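Local structure of tyrosine--tRNA ligase (Pyrococcus horikoshii, 2CYC) at residues G44-L48 against V261-D265; L27-P33 against H211-K217; R275-A281 against P336-K340. The protein catalyses the ATP-dependent attachment of tyrosine to tRNA(Tyr), activating the amino acid as Tyr-AMP before transferring it to the acceptor end. All blocks are in the same frame, centred on the assembly; numbering follows the deposited sequence.

Interaction 1 (G44-L48 against V261-D265)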
loop_
_atom_site.group_PDB
_atom_site.type_symbol
_atom_site.label_atom_id
_atom_site.label_comp_id
_atom_site.label_asym_id
_atom_site.label_seq_id
_atom_site.Cartn_x
_atom_site.Cartn_y
_atom_site.Cartn_z
ATOM N N GLY A 44 1.639 -6.947 -23.941
ATOM C CA GLY A 44 2.285 -7.227 -25.210
ATOM C C GLY A 44 2.094 -8.651 -25.690
ATOM O O GLY A 44 1.393 -9.447 -25.055
ATOM N N TYR A 45 2.721 -8.969 -26.819
ATOM C CA TYR A 45 2.633 -10.299 -27.399
ATOM C C TYR A 45 3.363 -11.306 -26.529
ATOM O O TYR A 45 4.363 -10.984 -25.888
ATOM C CB TYR A 45 3.216 -10.304 -28.817
ATOM C CG TYR A 45 2.425 -9.448 -29.785
ATOM C CD1 TYR A 45 2.931 -8.235 -30.251
ATOM C CD2 TYR A 45 1.161 -9.847 -30.220
ATOM C CE1 TYR A 45 2.195 -7.436 -31.127
ATOM C CE2 TYR A 45 0.413 -9.057 -31.098
ATOM C CZ TYR A 45 0.937 -7.853 -31.545
ATOM O OH TYR A 45 0.204 -7.066 -32.406
ATOM N N ILE A 46 2.846 -12.526 -26.501
ATOM C CA ILE A 46 3.436 -13.585 -25.700
ATOM C C ILE A 46 4.652 -14.187 -26.406
ATOM O O ILE A 46 4.506 -14.856 -27.433
ATOM C CB ILE A 46 2.400 -14.703 -25.438
ATOM C CG1 ILE A 46 1.249 -14.150 -24.585
ATOM C CG2 ILE A 46 3.076 -15.902 -24.762
ATOM C CD1 ILE A 46 0.023 -15.062 -24.556
ATOM N N HIS A 47 5.847 -13.942 -25.868
ATOM C CA HIS A 47 7.061 -14.498 -26.468
ATOM C C HIS A 47 7.248 -15.916 -25.936
ATOM O O HIS A 47 6.555 -16.312 -25.002
ATOM C CB HIS A 47 8.280 -13.604 -26.171
ATOM C CG HIS A 47 8.632 -13.498 -24.720
ATOM N ND1 HIS A 47 9.232 -14.524 -24.022
ATOM C CD2 HIS A 47 8.506 -12.470 -23.846
ATOM C CE1 HIS A 47 9.462 -14.134 -22.780
ATOM N NE2 HIS A 47 9.032 -12.891 -22.647
ATOM N N LEU A 48 8.166 -16.684 -26.526
ATOM C CA LEU A 48 8.361 -18.089 -26.134
ATOM C C LEU A 48 8.668 -18.355 -24.664
ATOM O O LEU A 48 8.268 -19.393 -24.119
ATOM C CB LEU A 48 9.446 -18.745 -27.002
ATOM C CG LEU A 48 9.256 -18.611 -28.515
ATOM C CD1 LEU A 48 10.259 -19.504 -29.251
ATOM C CD2 LEU A 48 7.836 -18.993 -28.879
ATOM N N VAL A 261 10.915 -14.107 -30.270
ATOM C CA VAL A 261 9.988 -14.843 -31.101
ATOM C C VAL A 261 8.688 -14.991 -30.318
ATOM O O VAL A 261 8.700 -15.341 -29.134
ATOM C CB VAL A 261 10.549 -16.224 -31.477
ATOM C CG1 VAL A 261 9.458 -17.069 -32.139
ATOM C CG2 VAL A 261 11.740 -16.050 -32.436
ATOM N N PHE A 262 7.575 -14.695 -30.982
ATOM C CA PHE A 262 6.257 -14.791 -30.372
ATOM C C PHE A 262 5.564 -16.073 -30.821
ATOM O O PHE A 262 5.809 -16.578 -31.923
ATOM C CB PHE A 262 5.446 -13.546 -30.725
ATOM C CG PHE A 262 6.143 -12.262 -30.347
ATOM C CD1 PHE A 262 6.596 -11.385 -31.320
ATOM C CD2 PHE A 262 6.372 -11.949 -29.009
ATOM C CE1 PHE A 262 7.268 -10.211 -30.965
ATOM C CE2 PHE A 262 7.044 -10.777 -28.645
ATOM C CZ PHE A 262 7.490 -9.910 -29.623
ATOM N N ILE A 263 4.710 -16.610 -29.961
ATOM C CA ILE A 263 4.044 -17.871 -30.253
ATOM C C ILE A 263 3.307 -17.917 -31.585
ATOM O O ILE A 263 3.212 -18.979 -32.196
ATOM C CB ILE A 263 3.076 -18.278 -29.107
ATOM C CG1 ILE A 263 2.021 -17.195 -28.882
ATOM C CG2 ILE A 263 3.863 -18.529 -27.828
ATOM C CD1 ILE A 263 1.004 -17.587 -27.818
ATOM N N HIS A 264 2.801 -16.772 -32.042
ATOM C CA HIS A 264 2.088 -16.733 -33.309
ATOM C C HIS A 264 2.878 -16.126 -34.474
ATOM O O HIS A 264 2.298 -15.778 -35.502
ATOM C CB HIS A 264 0.757 -15.989 -33.136
ATOM C CG HIS A 264 0.850 -14.804 -32.230
ATOM N ND1 HIS A 264 1.614 -13.697 -32.531
ATOM C CD2 HIS A 264 0.334 -14.582 -30.997
ATOM C CE1 HIS A 264 1.570 -12.847 -31.521
ATOM N NE2 HIS A 264 0.800 -13.361 -30.575
ATOM N N ASP A 265 4.194 -15.990 -34.329
ATOM C CA ASP A 265 4.993 -15.450 -35.437
ATOM C C ASP A 265 4.858 -16.368 -36.665
ATOM O O ASP A 265 4.800 -17.595 -36.536
ATOM C CB ASP A 265 6.474 -15.345 -35.050
ATOM C CG ASP A 265 6.801 -14.060 -34.296
ATOM O OD1 ASP A 265 5.954 -13.135 -34.288
ATOM O OD2 ASP A 265 7.914 -13.971 -33.728
#
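Two backbone hydrogen bonds pair H47 with F262 in a single beta bridge: I263 N gives a nearly straight bond to I46 O (3.1 Å), and L48 N reaches V261 O (3.0 Å) at a more bent 144°. Y45 lays its CB over one face of the F262 ring, 3.9 Å from the centroid, and, with CG opposite the carbonyl carbon (chi1 -65°), turns its own ring edge toward that face, the planes 52° apart. The Y45 side chain also runs at about a right angle to H264, whose CE1 comes within 3.3 Å of Y45 CD2; H264 NE2 is hydrogen-bonded to Y97 of helix 87-108. Apolar packing fills the flanks, with I263 CD1 against I46 CB and L48 CD1 3.9 Å from V261 CG1. Within the turn from F262 to D265, OD2 of D265, salt-bridged to K273, accepts F262 N from above the carboxylate plane. H47 and L48 begin the HLGT form of the class I HIGH signature, and H47 NE2 bonds S253 of the KMSKS region. Backbone bonding and aromatic packing therefore fasten the chain following KMSKS to the start of the HIGH helix, which probably helps set the two signatures against each other.

Interaction 2 (L27-P33 against H211-K217)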
loop_
_atom_site.group_PDB
_atom_site.type_symbol
_atom_site.label_atom_id
_atom_site.label_comp_id
_atom_site.label_asym_id
_atom_site.label_seq_id
_atom_site.Cartn_x
_atom_site.Cartn_y
_atom_site.Cartn_z
ATOM N N LEU A 27 5.160 -31.236 1.783
ATOM C CA LEU A 27 3.792 -30.977 1.339
ATOM C C LEU A 27 3.162 -32.210 0.692
ATOM O O LEU A 27 1.994 -32.499 0.926
ATOM C CB LEU A 27 3.742 -29.805 0.354
ATOM C CG LEU A 27 4.171 -28.429 0.874
ATOM C CD1 LEU A 27 3.700 -27.359 -0.105
ATOM C CD2 LEU A 27 3.578 -28.179 2.250
ATOM N N PHE A 28 3.927 -32.921 -0.135
ATOM C CA PHE A 28 3.412 -34.124 -0.782
ATOM C C PHE A 28 3.062 -35.177 0.266
ATOM O O PHE A 28 1.973 -35.753 0.238
ATOM C CB PHE A 28 4.445 -34.708 -1.758
ATOM C CG PHE A 28 4.473 -34.026 -3.111
ATOM C CD1 PHE A 28 5.675 -33.892 -3.810
ATOM C CD2 PHE A 28 3.304 -33.544 -3.694
ATOM C CE1 PHE A 28 5.714 -33.286 -5.074
ATOM C CE2 PHE A 28 3.328 -32.937 -4.961
ATOM C CZ PHE A 28 4.539 -32.810 -5.650
ATOM N N GLU A 29 3.983 -35.406 1.199
ATOM C CA GLU A 29 3.792 -36.406 2.245
ATOM C C GLU A 29 2.629 -36.171 3.197
ATOM O O GLU A 29 1.905 -37.111 3.525
ATOM C CB GLU A 29 5.081 -36.577 3.055
ATOM C CG GLU A 29 6.170 -37.331 2.302
ATOM C CD GLU A 29 7.422 -37.571 3.137
ATOM O OE1 GLU A 29 8.413 -38.119 2.590
ATOM O OE2 GLU A 29 7.412 -37.215 4.337
ATOM N N ILE A 30 2.434 -34.928 3.634
ATOM C CA ILE A 30 1.354 -34.633 4.569
ATOM C C ILE A 30 0.012 -34.455 3.877
ATOM O O ILE A 30 -1.007 -34.252 4.531
ATOM C CB ILE A 30 1.666 -33.367 5.385
ATOM C CG1 ILE A 30 1.666 -32.144 4.457
ATOM C CG2 ILE A 30 3.018 -33.531 6.086
ATOM C CD1 ILE A 30 2.147 -30.872 5.111
ATOM N N GLY A 31 0.014 -34.534 2.553
ATOM C CA GLY A 31 -1.219 -34.374 1.807
ATOM C C GLY A 31 -1.775 -32.962 1.856
ATOM O O GLY A 31 -2.990 -32.759 1.826
ATOM N N ALA A 32 -0.893 -31.972 1.935
ATOM C CA ALA A 32 -1.341 -30.587 1.967
ATOM C C ALA A 32 -1.986 -30.220 0.628
ATOM O O ALA A 32 -1.733 -30.861 -0.391
ATOM C CB ALA A 32 -0.158 -29.670 2.248
ATOM N N PRO A 33 -2.857 -29.202 0.618
ATOM C CA PRO A 33 -3.490 -28.807 -0.647
ATOM C C PRO A 33 -2.412 -28.364 -1.631
ATOM O O PRO A 33 -1.420 -27.757 -1.236
ATOM C CB PRO A 33 -4.409 -27.648 -0.233
ATOM C CG PRO A 33 -3.763 -27.119 1.026
ATOM C CD PRO A 33 -3.360 -28.391 1.737
ATOM N N HIS A 211 -2.836 -26.237 7.428
ATOM C CA HIS A 211 -3.103 -27.626 7.111
ATOM C C HIS A 211 -2.883 -28.437 8.368
ATOM O O HIS A 211 -1.798 -28.412 8.956
ATOM C CB HIS A 211 -2.188 -28.136 5.995
ATOM C CG HIS A 211 -2.480 -29.547 5.585
ATOM N ND1 HIS A 211 -3.648 -29.912 4.946
ATOM C CD2 HIS A 211 -1.774 -30.691 5.757
ATOM C CE1 HIS A 211 -3.648 -31.218 4.744
ATOM N NE2 HIS A 211 -2.523 -31.714 5.228
ATOM N N GLU A 212 -3.929 -29.134 8.791
ATOM C CA GLU A 212 -3.863 -29.971 9.983
ATOM C C GLU A 212 -3.226 -29.247 11.163
ATOM O O GLU A 212 -2.299 -29.753 11.796
ATOM C CB GLU A 212 -3.100 -31.258 9.660
ATOM C CG GLU A 212 -3.640 -31.933 8.415
ATOM C CD GLU A 212 -3.007 -33.279 8.127
ATOM O OE1 GLU A 212 -1.794 -33.447 8.391
ATOM O OE2 GLU A 212 -3.726 -34.164 7.614
ATOM N N GLY A 213 -3.737 -28.051 11.440
ATOM C CA GLY A 213 -3.248 -27.257 12.547
ATOM C C GLY A 213 -1.917 -26.554 12.349
ATOM O O GLY A 213 -1.447 -25.868 13.251
ATOM N N GLU A 214 -1.299 -26.702 11.184
ATOM C CA GLU A 214 -0.010 -26.056 10.964
ATOM C C GLU A 214 0.004 -24.998 9.863
ATOM O O GLU A 214 -0.636 -25.154 8.816
ATOM C CB GLU A 214 1.057 -27.114 10.658
ATOM C CG GLU A 214 1.266 -28.129 11.778
ATOM C CD GLU A 214 1.832 -27.512 13.051
ATOM O OE1 GLU A 214 1.954 -28.241 14.056
ATOM O OE2 GLU A 214 2.159 -26.304 13.049
ATOM N N LYS A 215 0.742 -23.917 10.111
ATOM C CA LYS A 215 0.874 -22.858 9.123
ATOM C C LYS A 215 1.993 -23.297 8.192
ATOM O O LYS A 215 3.112 -23.560 8.630
ATOM C CB LYS A 215 1.229 -21.525 9.786
ATOM C CG LYS A 215 0.041 -20.850 10.461
ATOM C CD LYS A 215 0.415 -19.476 11.016
ATOM C CE LYS A 215 -0.779 -18.813 11.688
ATOM N NZ LYS A 215 -0.448 -17.434 12.149
ATOM N N LEU A 216 1.680 -23.382 6.908
ATOM C CA LEU A 216 2.644 -23.823 5.919
ATOM C C LEU A 216 3.331 -22.686 5.184
ATOM O O LEU A 216 2.860 -21.554 5.178
ATOM C CB LEU A 216 1.960 -24.708 4.879
ATOM C CG LEU A 216 1.155 -25.915 5.350
ATOM C CD1 LEU A 216 0.547 -26.594 4.121
ATOM C CD2 LEU A 216 2.052 -26.880 6.134
ATOM N N LYS A 217 4.455 -23.021 4.563
ATOM C CA LYS A 217 5.212 -22.086 3.756
ATOM C C LYS A 217 5.005 -22.562 2.325
ATOM O O LYS A 217 5.134 -23.750 2.035
ATOM C CB LYS A 217 6.704 -22.140 4.096
ATOM C CG LYS A 217 7.033 -21.579 5.470
ATOM C CD LYS A 217 8.518 -21.648 5.777
ATOM C CE LYS A 217 8.787 -21.132 7.190
ATOM N NZ LYS A 217 10.234 -21.097 7.545
HETATM O O HOH W 1 -1.294 -35.999 6.887
#
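A32 and H211 bring their backbones to 6.2 Å between CA atoms where the end of helix 21-30 meets a beta hairpin. The helix finishes in a Schellman motif, with G31 at positive phi and A32 N bonded back to L27 O; the hairpin joins strands 209-211 and 214-223 through a type I' turn from H211 to E214, closed by reciprocal backbone bonds between those two residues. Both elements sit at the edge of the nucleotide-binding Rossmann-type fold of class I synthetases, where strand 214-223 runs in the main sheet. The H211 ring carries the polar contact. Its CG lies opposite the backbone N (chi1 -177°), which sends the imidazole across to the helix end, where NE2 donates to I30 O at 3.0 Å. The donor stands 47° above the carbonyl plane of I30. A water also bonds I30 O, at 2.9 Å, and reaches E212 OE1, linking the turn to the same carbonyl. Beside the imidazole, L216 packs among A32, L27 and I30: its CD1 lies 3.7 Å from A32 CB and also against L27 CD2, while CD2 meets I30 CD1. The ring itself is sandwiched, with E212 CG over one face. Above the centre of the opposite face stands A32 CA, 3.6 Å from the centroid of the H211 ring and 8° off its normal.

Interaction 3 (R275-A281 against P336-K340)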
loop_
_atom_site.group_PDB
_atom_site.type_symbol
_atom_site.label_atom_id
_atom_site.label_comp_id
_atom_site.label_asym_id
_atom_site.label_seq_id
_atom_site.Cartn_x
_atom_site.Cartn_y
_atom_site.Cartn_z
ATOM N N ARG A 275 17.624 -16.602 -38.185
ATOM C CA ARG A 275 18.682 -16.288 -39.142
ATOM C C ARG A 275 19.633 -15.219 -38.607
ATOM O O ARG A 275 20.851 -15.361 -38.714
ATOM C CB ARG A 275 18.054 -15.815 -40.453
ATOM C CG ARG A 275 19.030 -15.534 -41.573
ATOM C CD ARG A 275 18.283 -14.970 -42.774
ATOM N NE ARG A 275 17.237 -15.880 -43.245
ATOM C CZ ARG A 275 15.990 -15.509 -43.539
ATOM N NH1 ARG A 275 15.106 -16.410 -43.965
ATOM N NH2 ARG A 275 15.622 -14.239 -43.400
ATOM N N LYS A 276 19.085 -14.162 -38.012
ATOM C CA LYS A 276 19.952 -13.117 -37.472
ATOM C C LYS A 276 20.332 -13.275 -36.014
ATOM O O LYS A 276 21.035 -12.437 -35.464
ATOM C CB LYS A 276 19.344 -11.720 -37.691
ATOM C CG LYS A 276 17.963 -11.690 -38.293
ATOM C CD LYS A 276 17.810 -10.470 -39.186
ATOM C CE LYS A 276 16.353 -10.095 -39.395
ATOM N NZ LYS A 276 15.675 -9.705 -38.116
ATOM N N ALA A 277 19.873 -14.352 -35.387
ATOM C CA ALA A 277 20.163 -14.588 -33.970
ATOM C C ALA A 277 21.659 -14.673 -33.680
ATOM O O ALA A 277 22.444 -15.110 -34.530
ATOM C CB ALA A 277 19.488 -15.874 -33.508
ATOM N N PHE A 278 22.050 -14.260 -32.477
ATOM C CA PHE A 278 23.448 -14.315 -32.060
ATOM C C PHE A 278 23.728 -15.788 -31.761
ATOM O O PHE A 278 22.997 -16.422 -30.994
ATOM C CB PHE A 278 23.650 -13.466 -30.800
ATOM C CG PHE A 278 25.080 -13.408 -30.316
ATOM C CD1 PHE A 278 26.043 -12.686 -31.021
ATOM C CD2 PHE A 278 25.459 -14.045 -29.139
ATOM C CE1 PHE A 278 27.356 -12.595 -30.553
ATOM C CE2 PHE A 278 26.770 -13.961 -28.663
ATOM C CZ PHE A 278 27.719 -13.233 -29.369
ATOM N N CYS A 279 24.783 -16.327 -32.364
ATOM C CA CYS A 279 25.146 -17.730 -32.182
ATOM C C CYS A 279 26.551 -17.953 -32.742
ATOM O O CYS A 279 26.720 -18.568 -33.804
ATOM C CB CYS A 279 24.135 -18.607 -32.924
ATOM S SG CYS A 279 24.373 -20.398 -32.792
ATOM N N PRO A 280 27.578 -17.448 -32.034
ATOM C CA PRO A 280 28.983 -17.577 -32.442
ATOM C C PRO A 280 29.407 -19.022 -32.539
ATOM O O PRO A 280 29.099 -19.832 -31.663
ATOM C CB PRO A 280 29.747 -16.849 -31.333
ATOM C CG PRO A 280 28.743 -15.893 -30.786
ATOM C CD PRO A 280 27.470 -16.705 -30.769
ATOM N N ALA A 281 30.126 -19.346 -33.605
ATOM C CA ALA A 281 30.600 -20.705 -33.803
ATOM C C ALA A 281 31.401 -21.158 -32.581
ATOM O O ALA A 281 32.239 -20.412 -32.062
ATOM C CB ALA A 281 31.470 -20.776 -35.068
ATOM N N PRO A 336 26.698 -23.010 -36.774
ATOM C CA PRO A 336 25.532 -22.152 -36.541
ATOM C C PRO A 336 24.572 -22.087 -37.732
ATOM O O PRO A 336 23.361 -22.018 -37.542
ATOM C CB PRO A 336 26.161 -20.804 -36.237
ATOM C CG PRO A 336 27.389 -21.193 -35.488
ATOM C CD PRO A 336 27.930 -22.348 -36.310
ATOM N N LEU A 337 25.103 -22.105 -38.955
ATOM C CA LEU A 337 24.242 -22.049 -40.141
ATOM C C LEU A 337 23.212 -23.178 -40.133
ATOM O O LEU A 337 22.026 -22.956 -40.373
ATOM C CB LEU A 337 25.069 -22.151 -41.432
ATOM C CG LEU A 337 25.903 -20.940 -41.876
ATOM C CD1 LEU A 337 26.847 -21.372 -42.977
ATOM C CD2 LEU A 337 24.991 -19.816 -42.367
ATOM N N ASP A 338 23.670 -24.393 -39.857
ATOM C CA ASP A 338 22.778 -25.545 -39.851
ATOM C C ASP A 338 21.920 -25.622 -38.591
ATOM O O ASP A 338 20.735 -25.942 -38.668
ATOM C CB ASP A 338 23.599 -26.817 -40.045
ATOM C CG ASP A 338 24.459 -26.755 -41.304
ATOM O OD1 ASP A 338 23.896 -26.495 -42.388
ATOM O OD2 ASP A 338 25.690 -26.955 -41.214
ATOM N N LEU A 339 22.507 -25.320 -37.436
ATOM C CA LEU A 339 21.755 -25.342 -36.181
ATOM C C LEU A 339 20.593 -24.340 -36.236
ATOM O O LEU A 339 19.450 -24.683 -35.916
ATOM C CB LEU A 339 22.663 -25.001 -34.997
ATOM C CG LEU A 339 21.949 -24.926 -33.635
ATOM C CD1 LEU A 339 21.246 -26.260 -33.319
ATOM C CD2 LEU A 339 22.968 -24.588 -32.564
ATOM N N LYS A 340 20.884 -23.107 -36.653
ATOM C CA LYS A 340 19.849 -22.075 -36.752
ATOM C C LYS A 340 18.671 -22.514 -37.625
ATOM O O LYS A 340 17.509 -22.317 -37.266
ATOM C CB LYS A 340 20.421 -20.780 -37.335
ATOM C CG LYS A 340 21.235 -19.917 -36.391
ATOM C CD LYS A 340 21.676 -18.673 -37.157
ATOM C CE LYS A 340 22.508 -17.740 -36.318
ATOM N NZ LYS A 340 22.762 -16.472 -37.053
#
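P336, in the first turn of helix 336-350, sets its ring against C279 and A281. Its CG is the atom that presses in, lying 3.2 Å from C279 O and 3.7 Å from A281 CA, while P336 CB rests 3.9 Å from C279 SG. The thiol gets there because SG stands opposite the backbone N (chi1 -178°), pointing the sulfur at the helix. L339, one turn on, adds a looser touch of CD2 on the same sulfur; F329 of helix 322-330 packs on C279, P336 and L339 alike and completes this side of the contact. K340 makes the polar half of the contact. Its chain is fully extended beyond CG and runs past C279, CE passing 3.9 Å from C279 CB, until NZ sits between two backbone carbonyls. K340 NZ donates a hydrogen bond to R275 O (2.8 Å), from above that carbonyl's plane, and a second to A277 O (2.9 Å), within its plane. R275 O belongs to the C-terminal end of helix 267-276, where the partial negative charge of the helix terminus would probably favour the lysine's positive charge. A methionine in place of K340 would probably leave both carbonyls without this donor and let the chain after the helix shift. The arrangement is that of a lysine bound to backbone carbonyls around the C-terminal end of a helix, joining two helices within the predominantly helical part that follows the KMSKS region.

Overall arrangement
From the N terminus the chain first passes 27-33 and then 44-48, before and after strand 36-40. Their partners follow in the same order: 211-217 closes interaction 2 and 261-265 closes interaction 1, so these two long loops cross. Interaction 2 ties helix 21-30 to the hairpin at the edge of the main sheet, whereas interaction 1 joins the start of helix 48-63 to the chain beyond the KMSKS region; their centres are 38 Å apart, on opposite sides of the chain's centre. Interaction 3 comes afterwards in series, closing a shorter loop between helices 267-276 and 336-350. Helix 267-276 spans the gap between interactions 1 and 3; the nearest atoms of the two contacts are about 8 Å apart.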